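Local atomic coordinates of Old Yellow Enzyme (Pichia, PDB entry 6AGZ), a protein that probably catalyses the asymmetric reduction of enone compounds as an FMN-dependent oxidoreductase of the old yellow enzyme family. Residues A[46-51]-A[378-383]; A[342-347]-A[363-368]; A[372-377]-A[398-403]. All blocks are in the same frame, centred on the assembly; numbering follows the deposited sequence.

Contact 1: A[46-51]-A[378-383]; sequences TDSMLS and GYLTWG
Leu380 sets its two methyl groups against the first turn of helix 47-57: CD1 lies 3.7 Å from Ser48 CA and 3.8 Å from Ser48 CB, while CD2 rests near the Ser48 carbonyl oxygen and 3.9 Å from Ser51 OG. Beside it Tyr379 reaches in with CG anti to the backbone N (chi1 -172°), which carries the ring to the helix edge-on, its CE2 corner 3.5 Å from Ser48 O. The phenol oxygen ends against the root of Met49, with Tyr379 OH 3.3 Å from Met49 CG; the methionine then runs on, bends at chi3 (55°) and brings its sulfur back toward Thr46. Thr46 and Met49 form a capping box at this helix start, the first helix after the opening strand of the TIM barrel, and Met49 N gives Thr46 OG1 a weak bond of 3.4 Å. Cutting Leu380 back to an alanine would probably open a gap beside Ser48 and Ser51, since both methyls that rest on them would be gone. Ser48 OG bonds to Asn376 and Ser51 OG to Gln55, while the Tyr379 ring stacks with Tyr52 of helix 47-57.

Contact 2: A[342-347]-A[363-368]; sequences CSRYFT and TPYDRS. With FMN (flavin mononucleotide), chain C.
Tyr365 fits between Arg344 and Tyr345, and its ring is engaged on a face and at an edge. Over the face sits Arg344 CB, a CH-pi contact 3.8 Å from the Tyr365 ring centroid and 12° off the normal. The ring edge carrying CD2 and CE2 points into the face of Tyr345, a T-shaped pair with centroids of the two rings 4.9 Å apart and planes at 80°. The first torsion of Tyr365, which lodges CG between its own backbone N and carbonyl carbon, swings the ring into this place; its CB comes within 3.3 Å of Arg344 O. This packed corner stands behind the phosphate site of the FMN-binding TIM barrel, where the chain leaving the eighth strand, 338-341, turns into the short helix 344-348. Ser343 N donates to FMN O2P, and Arg344 holds the phosphate with three donors: backbone N and NE both go to O3P, the latter at 2.9 Å, and NH2 makes a nearly straight bond of 3.0 Å to O1P (169°). The bend at chi3 turns the guanidinium edge to the phosphate. On the looser side, exposed Arg367 of the FMN pocket approaches with its NH2 4.4 Å from Arg344 CD and 4.0 Å from the FMN methyl C8M. Beside the Tyr365 backbone, a water links the segments, donating to Thr347 OG1 and accepting from Asp366 N at 2.9 Å. Asp366 OD1 closes an Asx turn, taking Ser368 OG and N from the same face of its carboxylate, while OD2 forms a salt bridge with Arg369.

Contact 3: A[372-377]-A[398-403]; sequences KIFSND and LKTPQP
Lys399 O takes a 2.6 Å hydrogen bond from a water that in turn accepts from Asn376 N at 2.8 Å, so the two loops are bridged through solvent. The Asn376 amide also lies near this carbonyl, but its ND2 bonds instead to Ile396 O, and its OD1 to Ser48 OG; held at both ends, the amide is fixed in its rotation. Pro401 packs alongside it, with CG 3.7 Å from Asn376 OD1. The same proline fills one face of Phe374: Pro401 CD stands over the ring centre in a CH-pi contact, 4.2 Å from the centroid and 11° off the normal, and CB is 3.8 Å from Phe374 CE1. With chi1 at -155°, placing CG roughly opposite the backbone N, the phenyl group extends far enough for CZ to approach Pro401 O to 3.2 Å. Thr400 CG2 meets CE2 obliquely. Phe374 is the third residue of a type II beta turn from Lys372 to Ser375, and an ST turn follows, Ser375 OG accepting from Asp377 N. Both loops lie outside the barrel strands: 398-403 follows helix 395-398, and its Pro401 leans on Asp47 and Ser48 at the start of helix 47-57.

Overall arrangement
Contacts 1 and 3 form one neighbourhood, their centres about 8 Å apart and their segments alternating along the chain. Ser48 OG to Asn376 OD1 (2.7 Å) and Asp47 OD1 to Gln402 N (2.8 Å) are probable hydrogen bonds that fasten the C-terminal loops of contact 3 to the helix start of contact 1. Contact 2 is nested within the loop that contact 1 closes, with centres about 13 Å apart; Trp382 of 378-383 packs on contact 2, its CD1 3.1 Å from Thr347 O. Between contacts 2 and 3, about 18 Å centre to centre, the link is sequence alone. Contact 2 binds the FMN directly, whereas the Tyr379 side chain in contact 1 stays about 10 Å from it.

Contact 1: A[46-51]-A[378-383]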
loop_
_atom_site.group_PDB
_atom_site.type_symbol
_atom_site.label_atom_id
_atom_site.label_comp_id
_atom_site.label_asym_id
_atom_site.label_seq_id
_atom_site.Cartn_x
_atom_site.Cartn_y
_atom_site.Cartn_z
ATOM N N THR A 46 -30.989 26.737 4.130
ATOM C CA THR A 46 -31.615 27.848 4.829
ATOM C C THR A 46 -30.765 29.110 4.744
ATOM O O THR A 46 -29.583 29.076 4.386
ATOM C CB THR A 46 -31.863 27.496 6.300
ATOM O OG1 THR A 46 -30.630 27.107 6.917
ATOM C CG2 THR A 46 -32.863 26.353 6.411
ATOM N N ASP A 47 -31.400 30.237 5.078
ATOM C CA ASP A 47 -30.688 31.511 5.147
ATOM C C ASP A 47 -29.547 31.447 6.153
ATOM O O ASP A 47 -28.494 32.071 5.954
ATOM C CB ASP A 47 -31.667 32.629 5.509
ATOM C CG ASP A 47 -32.491 32.307 6.746
ATOM O OD1 ASP A 47 -32.450 31.146 7.207
ATOM O OD2 ASP A 47 -33.189 33.210 7.252
ATOM N N SER A 48 -29.739 30.698 7.241
ATOM C CA SER A 48 -28.671 30.497 8.214
ATOM C C SER A 48 -27.457 29.850 7.563
ATOM O O SER A 48 -26.316 30.257 7.805
ATOM C CB SER A 48 -29.177 29.642 9.375
ATOM O OG SER A 48 -30.292 30.243 10.009
ATOM N N MET A 49 -27.685 28.828 6.734
ATOM C CA MET A 49 -26.582 28.200 6.016
ATOM C C MET A 49 -25.940 29.172 5.035
ATOM O O MET A 49 -24.720 29.149 4.833
ATOM C CB MET A 49 -27.077 26.952 5.287
ATOM C CG MET A 49 -27.546 25.842 6.213
ATOM S SD MET A 49 -28.385 24.517 5.329
ATOM C CE MET A 49 -27.144 24.086 4.115
ATOM N N LEU A 50 -26.747 30.038 4.418
ATOM C CA LEU A 50 -26.211 31.005 3.467
ATOM C C LEU A 50 -25.253 31.973 4.152
ATOM O O LEU A 50 -24.147 32.223 3.657
ATOM C CB LEU A 50 -27.352 31.759 2.784
ATOM C CG LEU A 50 -26.967 32.736 1.671
ATOM C CD1 LEU A 50 -25.803 32.204 0.863
ATOM C CD2 LEU A 50 -28.154 33.010 0.766
ATOM N N SER A 51 -25.659 32.529 5.296
ATOM C CA SER A 51 -24.742 33.373 6.057
ATOM C C SER A 51 -23.548 32.569 6.557
ATOM O O SER A 51 -22.415 33.071 6.591
ATOM C CB SER A 51 -25.482 34.024 7.226
ATOM O OG SER A 51 -24.585 34.726 8.070
ATOM N N GLY A 378 -24.699 28.195 18.490
ATOM C CA GLY A 378 -23.479 27.490 18.154
ATOM C C GLY A 378 -23.246 27.310 16.674
ATOM O O GLY A 378 -22.342 26.562 16.287
ATOM N N TYR A 379 -24.040 27.969 15.834
ATOM C CA TYR A 379 -23.921 27.900 14.384
ATOM C C TYR A 379 -23.611 29.257 13.772
ATOM O O TYR A 379 -22.672 29.376 12.976
ATOM C CB TYR A 379 -25.215 27.324 13.786
ATOM C CG TYR A 379 -25.146 27.012 12.308
ATOM C CD1 TYR A 379 -24.530 25.854 11.851
ATOM C CD2 TYR A 379 -25.714 27.865 11.371
ATOM C CE1 TYR A 379 -24.469 25.562 10.502
ATOM C CE2 TYR A 379 -25.659 27.579 10.020
ATOM C CZ TYR A 379 -25.036 26.428 9.591
ATOM O OH TYR A 379 -24.978 26.140 8.248
ATOM N N LEU A 380 -24.380 30.288 14.127
ATOM C CA LEU A 380 -24.131 31.653 13.678
ATOM C C LEU A 380 -23.773 32.583 14.829
ATOM O O LEU A 380 -23.630 33.792 14.613
ATOM C CB LEU A 380 -25.349 32.202 12.931
ATOM C CG LEU A 380 -25.670 31.588 11.568
ATOM C CD1 LEU A 380 -26.932 32.209 10.992
ATOM C CD2 LEU A 380 -24.499 31.763 10.615
ATOM N N THR A 381 -23.626 32.055 16.045
ATOM C CA THR A 381 -23.341 32.878 17.212
ATOM C C THR A 381 -21.868 33.237 17.348
ATOM O O THR A 381 -21.525 34.051 18.211
ATOM C CB THR A 381 -23.803 32.165 18.487
ATOM O OG1 THR A 381 -23.411 30.786 18.433
ATOM C CG2 THR A 381 -25.313 32.252 18.629
ATOM N N TRP A 382 -20.996 32.658 16.527
ATOM C CA TRP A 382 -19.569 32.916 16.639
ATOM C C TRP A 382 -19.225 34.286 16.072
ATOM O O TRP A 382 -19.699 34.670 14.999
ATOM C CB TRP A 382 -18.770 31.837 15.908
ATOM C CG TRP A 382 -19.153 30.452 16.308
ATOM C CD1 TRP A 382 -19.878 29.558 15.575
ATOM C CD2 TRP A 382 -18.845 29.800 17.546
ATOM N NE1 TRP A 382 -20.033 28.387 16.276
ATOM C CE2 TRP A 382 -19.409 28.510 17.490
ATOM C CE3 TRP A 382 -18.143 30.180 18.694
ATOM C CZ2 TRP A 382 -19.294 27.598 18.537
ATOM C CZ3 TRP A 382 -18.030 29.273 19.733
ATOM C CH2 TRP A 382 -18.602 27.997 19.648
ATOM N N GLY A 383 -18.394 35.023 16.803
ATOM C CA GLY A 383 -17.917 36.302 16.328
ATOM C C GLY A 383 -16.603 36.184 15.581
ATOM O O GLY A 383 -15.931 35.154 15.602
#

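Contact 2: A[342-347]-A[363-368]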
loop_
_atom_site.group_PDB
_atom_site.type_symbol
_atom_site.label_atom_id
_atom_site.label_comp_id
_atom_site.label_asym_id
_atom_site.label_seq_id
_atom_site.Cartn_x
_atom_site.Cartn_y
_atom_site.Cartn_z
ATOM N N CYS A 342 -9.226 22.024 7.657
ATOM C CA CYS A 342 -9.490 22.244 9.078
ATOM C C CYS A 342 -10.994 22.408 9.253
ATOM O O CYS A 342 -11.569 23.400 8.791
ATOM C CB CYS A 342 -8.738 23.470 9.598
ATOM S SG CYS A 342 -6.957 23.441 9.286
ATOM N N SER A 343 -11.630 21.441 9.917
ATOM C CA SER A 343 -13.086 21.405 10.032
ATOM C C SER A 343 -13.585 21.959 11.363
ATOM O O SER A 343 -14.361 22.919 11.386
ATOM C CB SER A 343 -13.590 19.967 9.844
ATOM O OG SER A 343 -14.941 19.840 10.254
ATOM N N ARG A 344 -13.144 21.369 12.478
ATOM C CA ARG A 344 -13.734 21.697 13.772
ATOM C C ARG A 344 -13.479 23.149 14.158
ATOM O O ARG A 344 -14.370 23.822 14.689
ATOM C CB ARG A 344 -13.205 20.742 14.844
ATOM C CG ARG A 344 -13.857 19.366 14.791
ATOM C CD ARG A 344 -13.229 18.383 15.767
ATOM N NE ARG A 344 -11.952 17.863 15.284
ATOM C CZ ARG A 344 -11.294 16.858 15.855
ATOM N NH1 ARG A 344 -11.794 16.262 16.929
ATOM N NH2 ARG A 344 -10.139 16.448 15.350
ATOM N N TYR A 345 -12.276 23.657 13.891
ATOM C CA TYR A 345 -11.996 25.055 14.189
ATOM C C TYR A 345 -12.632 26.008 13.187
ATOM O O TYR A 345 -12.835 27.181 13.514
ATOM C CB TYR A 345 -10.488 25.295 14.258
ATOM C CG TYR A 345 -9.894 24.899 15.588
ATOM C CD1 TYR A 345 -10.099 25.678 16.719
ATOM C CD2 TYR A 345 -9.138 23.742 15.717
ATOM C CE1 TYR A 345 -9.567 25.320 17.940
ATOM C CE2 TYR A 345 -8.599 23.375 16.936
ATOM C CZ TYR A 345 -8.816 24.167 18.042
ATOM O OH TYR A 345 -8.281 23.805 19.257
ATOM N N PHE A 346 -12.955 25.536 11.982
ATOM C CA PHE A 346 -13.662 26.390 11.035
ATOM C C PHE A 346 -15.102 26.628 11.472
ATOM O O PHE A 346 -15.695 27.654 11.117
ATOM C CB PHE A 346 -13.621 25.774 9.638
ATOM C CG PHE A 346 -13.295 26.758 8.549
ATOM C CD1 PHE A 346 -13.847 28.029 8.554
ATOM C CD2 PHE A 346 -12.429 26.413 7.524
ATOM C CE1 PHE A 346 -13.542 28.934 7.553
ATOM C CE2 PHE A 346 -12.123 27.313 6.520
ATOM C CZ PHE A 346 -12.681 28.576 6.535
ATOM N N THR A 347 -15.674 25.701 12.245
ATOM C CA THR A 347 -17.039 25.882 12.732
ATOM C C THR A 347 -17.128 27.041 13.717
ATOM O O THR A 347 -18.111 27.791 13.715
ATOM C CB THR A 347 -17.543 24.594 13.383
ATOM O OG1 THR A 347 -16.770 24.311 14.557
ATOM C CG2 THR A 347 -17.432 23.425 12.413
ATOM N N THR A 363 -10.800 30.720 18.400
ATOM C CA THR A 363 -11.900 30.455 19.315
ATOM C C THR A 363 -12.093 28.949 19.456
ATOM O O THR A 363 -12.186 28.247 18.443
ATOM C CB THR A 363 -13.190 31.094 18.809
ATOM O OG1 THR A 363 -12.996 32.505 18.645
ATOM C CG2 THR A 363 -14.332 30.850 19.789
ATOM N N PRO A 364 -12.140 28.421 20.678
ATOM C CA PRO A 364 -12.378 26.982 20.849
ATOM C C PRO A 364 -13.714 26.571 20.250
ATOM O O PRO A 364 -14.705 27.300 20.333
ATOM C CB PRO A 364 -12.362 26.800 22.370
ATOM C CG PRO A 364 -11.560 27.958 22.883
ATOM C CD PRO A 364 -11.866 29.098 21.956
ATOM N N TYR A 365 -13.732 25.394 19.630
ATOM C CA TYR A 365 -14.977 24.876 19.088
ATOM C C TYR A 365 -15.786 24.188 20.184
ATOM O O TYR A 365 -15.261 23.792 21.228
ATOM C CB TYR A 365 -14.709 23.915 17.927
ATOM C CG TYR A 365 -13.801 22.750 18.254
ATOM C CD1 TYR A 365 -14.301 21.599 18.851
ATOM C CD2 TYR A 365 -12.447 22.791 17.944
ATOM C CE1 TYR A 365 -13.477 20.530 19.145
ATOM C CE2 TYR A 365 -11.615 21.725 18.233
ATOM C CZ TYR A 365 -12.136 20.597 18.834
ATOM O OH TYR A 365 -11.314 19.532 19.123
ATOM N N ASP A 366 -17.083 24.051 19.932
ATOM C CA ASP A 366 -18.027 23.504 20.903
ATOM C C ASP A 366 -18.730 22.311 20.260
ATOM O O ASP A 366 -19.684 22.483 19.494
ATOM C CB ASP A 366 -19.020 24.572 21.354
ATOM C CG ASP A 366 -19.925 24.096 22.472
ATOM O OD1 ASP A 366 -19.717 22.975 22.982
ATOM O OD2 ASP A 366 -20.842 24.854 22.851
ATOM N N ARG A 367 -18.254 21.105 20.581
ATOM C CA ARG A 367 -18.820 19.893 19.999
ATOM C C ARG A 367 -20.289 19.717 20.367
ATOM O O ARG A 367 -21.061 19.152 19.581
ATOM C CB ARG A 367 -18.002 18.676 20.442
ATOM C CG ARG A 367 -18.707 17.339 20.268
ATOM C CD ARG A 367 -17.752 16.168 20.435
ATOM N NE ARG A 367 -16.818 16.066 19.318
ATOM C CZ ARG A 367 -17.120 15.528 18.140
ATOM N NH1 ARG A 367 -18.334 15.042 17.920
ATOM N NH2 ARG A 367 -16.207 15.477 17.180
ATOM N N SER A 368 -20.701 20.213 21.536
ATOM C CA SER A 368 -22.076 20.023 21.987
ATOM C C SER A 368 -23.094 20.675 21.060
ATOM O O SER A 368 -24.284 20.350 21.142
ATOM C CB SER A 368 -22.247 20.574 23.404
ATOM O OG SER A 368 -22.233 21.991 23.405
HETATM N N1 FMN C . -16.466 14.455 6.903
HETATM C C2 FMN C . -17.092 14.138 5.712
HETATM O O2 FMN C . -16.455 13.603 4.805
HETATM N N3 FMN C . -18.432 14.414 5.535
HETATM C C4 FMN C . -19.149 15.012 6.550
HETATM O O4 FMN C . -20.344 15.262 6.401
HETATM C C4A FMN C . -18.521 15.332 7.747
HETATM N N5 FMN C . -19.241 15.927 8.757
HETATM C C5A FMN C . -18.624 16.251 9.946
HETATM C C6 FMN C . -19.358 16.852 10.960
HETATM C C7 FMN C . -18.745 17.180 12.163
HETATM C C7M FMN C . -19.538 17.831 13.255
HETATM C C8 FMN C . -17.398 16.906 12.352
HETATM C C8M FMN C . -16.734 17.260 13.650
HETATM C C9 FMN C . -16.666 16.303 11.338
HETATM C C9A FMN C . -17.275 15.974 10.130
HETATM N N10 FMN C . -16.550 15.372 9.117
HETATM C C10 FMN C . -17.174 15.051 7.925
HETATM C "C1'" FMN C . -15.088 15.081 9.305
HETATM C "C2'" FMN C . -14.314 16.354 8.950
HETATM O "O2'" FMN C . -14.541 16.672 7.594
HETATM C "C3'" FMN C . -12.813 16.243 9.214
HETATM O "O3'" FMN C . -12.249 15.251 8.387
HETATM C "C4'" FMN C . -12.536 15.925 10.680
HETATM O "O4'" FMN C . -13.302 16.776 11.502
HETATM C "C5'" FMN C . -11.065 16.106 11.030
HETATM O "O5'" FMN C . -10.654 17.409 10.683
HETATM P P FMN C . -10.337 18.490 11.833
HETATM O O1P FMN C . -9.353 17.894 12.811
HETATM O O2P FMN C . -9.743 19.734 11.218
HETATM O O3P FMN C . -11.622 18.843 12.543
HETATM O O HOH W 1 -17.950 24.814 17.231
#

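Contact 3: A[372-377]-A[398-403]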
loop_
_atom_site.group_PDB
_atom_site.type_symbol
_atom_site.label_atom_id
_atom_site.label_comp_id
_atom_site.label_asym_id
_atom_site.label_seq_id
_atom_site.Cartn_x
_atom_site.Cartn_y
_atom_site.Cartn_z
ATOM N N LYS A 372 -26.746 20.466 16.661
ATOM C CA LYS A 372 -27.956 21.066 17.213
ATOM C C LYS A 372 -28.923 21.350 16.069
ATOM O O LYS A 372 -28.728 22.297 15.301
ATOM C CB LYS A 372 -27.620 22.336 17.988
ATOM C CG LYS A 372 -28.634 22.687 19.071
ATOM C CD LYS A 372 -28.180 23.888 19.889
ATOM C CE LYS A 372 -28.738 23.842 21.307
ATOM N NZ LYS A 372 -30.202 24.111 21.350
ATOM N N ILE A 373 -29.966 20.524 15.959
ATOM C CA ILE A 373 -30.793 20.502 14.759
ATOM C C ILE A 373 -31.524 21.824 14.580
ATOM O O ILE A 373 -32.237 22.289 15.478
ATOM C CB ILE A 373 -31.778 19.325 14.823
ATOM C CG1 ILE A 373 -31.032 18.001 14.653
ATOM C CG2 ILE A 373 -32.865 19.479 13.771
ATOM C CD1 ILE A 373 -31.887 16.782 14.910
ATOM N N PHE A 374 -31.339 22.439 13.407
ATOM C CA PHE A 374 -32.157 23.563 12.947
ATOM C C PHE A 374 -32.065 24.768 13.880
ATOM O O PHE A 374 -33.033 25.514 14.043
ATOM C CB PHE A 374 -33.616 23.132 12.766
ATOM C CG PHE A 374 -34.383 23.967 11.780
ATOM C CD1 PHE A 374 -33.929 24.120 10.480
ATOM C CD2 PHE A 374 -35.570 24.581 12.148
ATOM C CE1 PHE A 374 -34.636 24.882 9.569
ATOM C CE2 PHE A 374 -36.282 25.344 11.241
ATOM C CZ PHE A 374 -35.815 25.494 9.949
ATOM N N SER A 375 -30.902 24.977 14.491
ATOM C CA SER A 375 -30.708 26.058 15.446
ATOM C C SER A 375 -29.475 26.870 15.079
ATOM O O SER A 375 -28.436 26.311 14.715
ATOM C CB SER A 375 -30.564 25.516 16.874
ATOM O OG SER A 375 -30.237 26.553 17.783
ATOM N N ASN A 376 -29.597 28.196 15.178
ATOM C CA ASN A 376 -28.454 29.080 14.990
ATOM C C ASN A 376 -27.513 29.090 16.186
ATOM O O ASN A 376 -26.388 29.585 16.061
ATOM C CB ASN A 376 -28.924 30.509 14.710
ATOM C CG ASN A 376 -29.628 30.644 13.378
ATOM O OD1 ASN A 376 -29.468 29.804 12.494
ATOM N ND2 ASN A 376 -30.408 31.707 13.224
ATOM N N ASP A 377 -27.948 28.572 17.333
ATOM C CA ASP A 377 -27.098 28.538 18.515
ATOM C C ASP A 377 -25.891 27.643 18.272
ATOM O O ASP A 377 -26.032 26.475 17.895
ATOM C CB ASP A 377 -27.896 28.046 19.722
ATOM C CG ASP A 377 -27.111 28.134 21.014
ATOM O OD1 ASP A 377 -26.157 28.937 21.079
ATOM O OD2 ASP A 377 -27.448 27.400 21.966
ATOM N N LEU A 398 -31.891 32.512 18.672
ATOM C CA LEU A 398 -33.288 32.110 18.764
ATOM C C LEU A 398 -34.073 32.373 17.486
ATOM O O LEU A 398 -35.255 32.023 17.422
ATOM C CB LEU A 398 -33.960 32.819 19.944
ATOM C CG LEU A 398 -33.391 32.464 21.319
ATOM C CD1 LEU A 398 -34.000 33.339 22.403
ATOM C CD2 LEU A 398 -33.616 30.991 21.624
ATOM N N LYS A 399 -33.455 32.978 16.476
ATOM C CA LYS A 399 -34.135 33.174 15.204
ATOM C C LYS A 399 -34.283 31.840 14.482
ATOM O O LYS A 399 -33.350 31.033 14.435
ATOM C CB LYS A 399 -33.367 34.163 14.327
ATOM C CG LYS A 399 -34.241 34.901 13.319
ATOM C CD LYS A 399 -33.449 35.350 12.099
ATOM C CE LYS A 399 -32.244 36.192 12.480
ATOM N NZ LYS A 399 -32.615 37.605 12.761
ATOM N N THR A 400 -35.463 31.608 13.924
ATOM C CA THR A 400 -35.741 30.343 13.256
ATOM C C THR A 400 -35.218 30.390 11.824
ATOM O O THR A 400 -35.575 31.308 11.077
ATOM C CB THR A 400 -37.236 30.053 13.259
ATOM O OG1 THR A 400 -37.786 30.407 14.534
ATOM C CG2 THR A 400 -37.489 28.575 13.006
ATOM N N PRO A 401 -34.370 29.447 11.412
ATOM C CA PRO A 401 -33.890 29.442 10.025
ATOM C C PRO A 401 -35.037 29.300 9.036
ATOM O O PRO A 401 -36.042 28.636 9.301
ATOM C CB PRO A 401 -32.956 28.227 9.976
ATOM C CG PRO A 401 -32.521 28.031 11.393
ATOM C CD PRO A 401 -33.709 28.416 12.229
ATOM N N GLN A 402 -34.874 29.942 7.879
ATOM C CA GLN A 402 -35.873 29.942 6.827
ATOM C C GLN A 402 -35.286 29.380 5.539
ATOM O O GLN A 402 -34.133 29.670 5.210
ATOM C CB GLN A 402 -36.397 31.361 6.567
ATOM C CG GLN A 402 -36.998 32.037 7.788
ATOM C CD GLN A 402 -38.342 31.453 8.173
ATOM O OE1 GLN A 402 -39.099 30.994 7.317
ATOM N NE2 GLN A 402 -38.645 31.465 9.465
ATOM N N PRO A 403 -36.048 28.586 4.791
ATOM C CA PRO A 403 -35.525 28.037 3.537
ATOM C C PRO A 403 -35.278 29.129 2.509
ATOM O O PRO A 403 -35.966 30.152 2.473
ATOM C CB PRO A 403 -36.630 27.080 3.077
ATOM C CG PRO A 403 -37.871 27.604 3.724
ATOM C CD PRO A 403 -37.433 28.154 5.052
HETATM O O HOH W 2 -32.098 29.258 15.828
#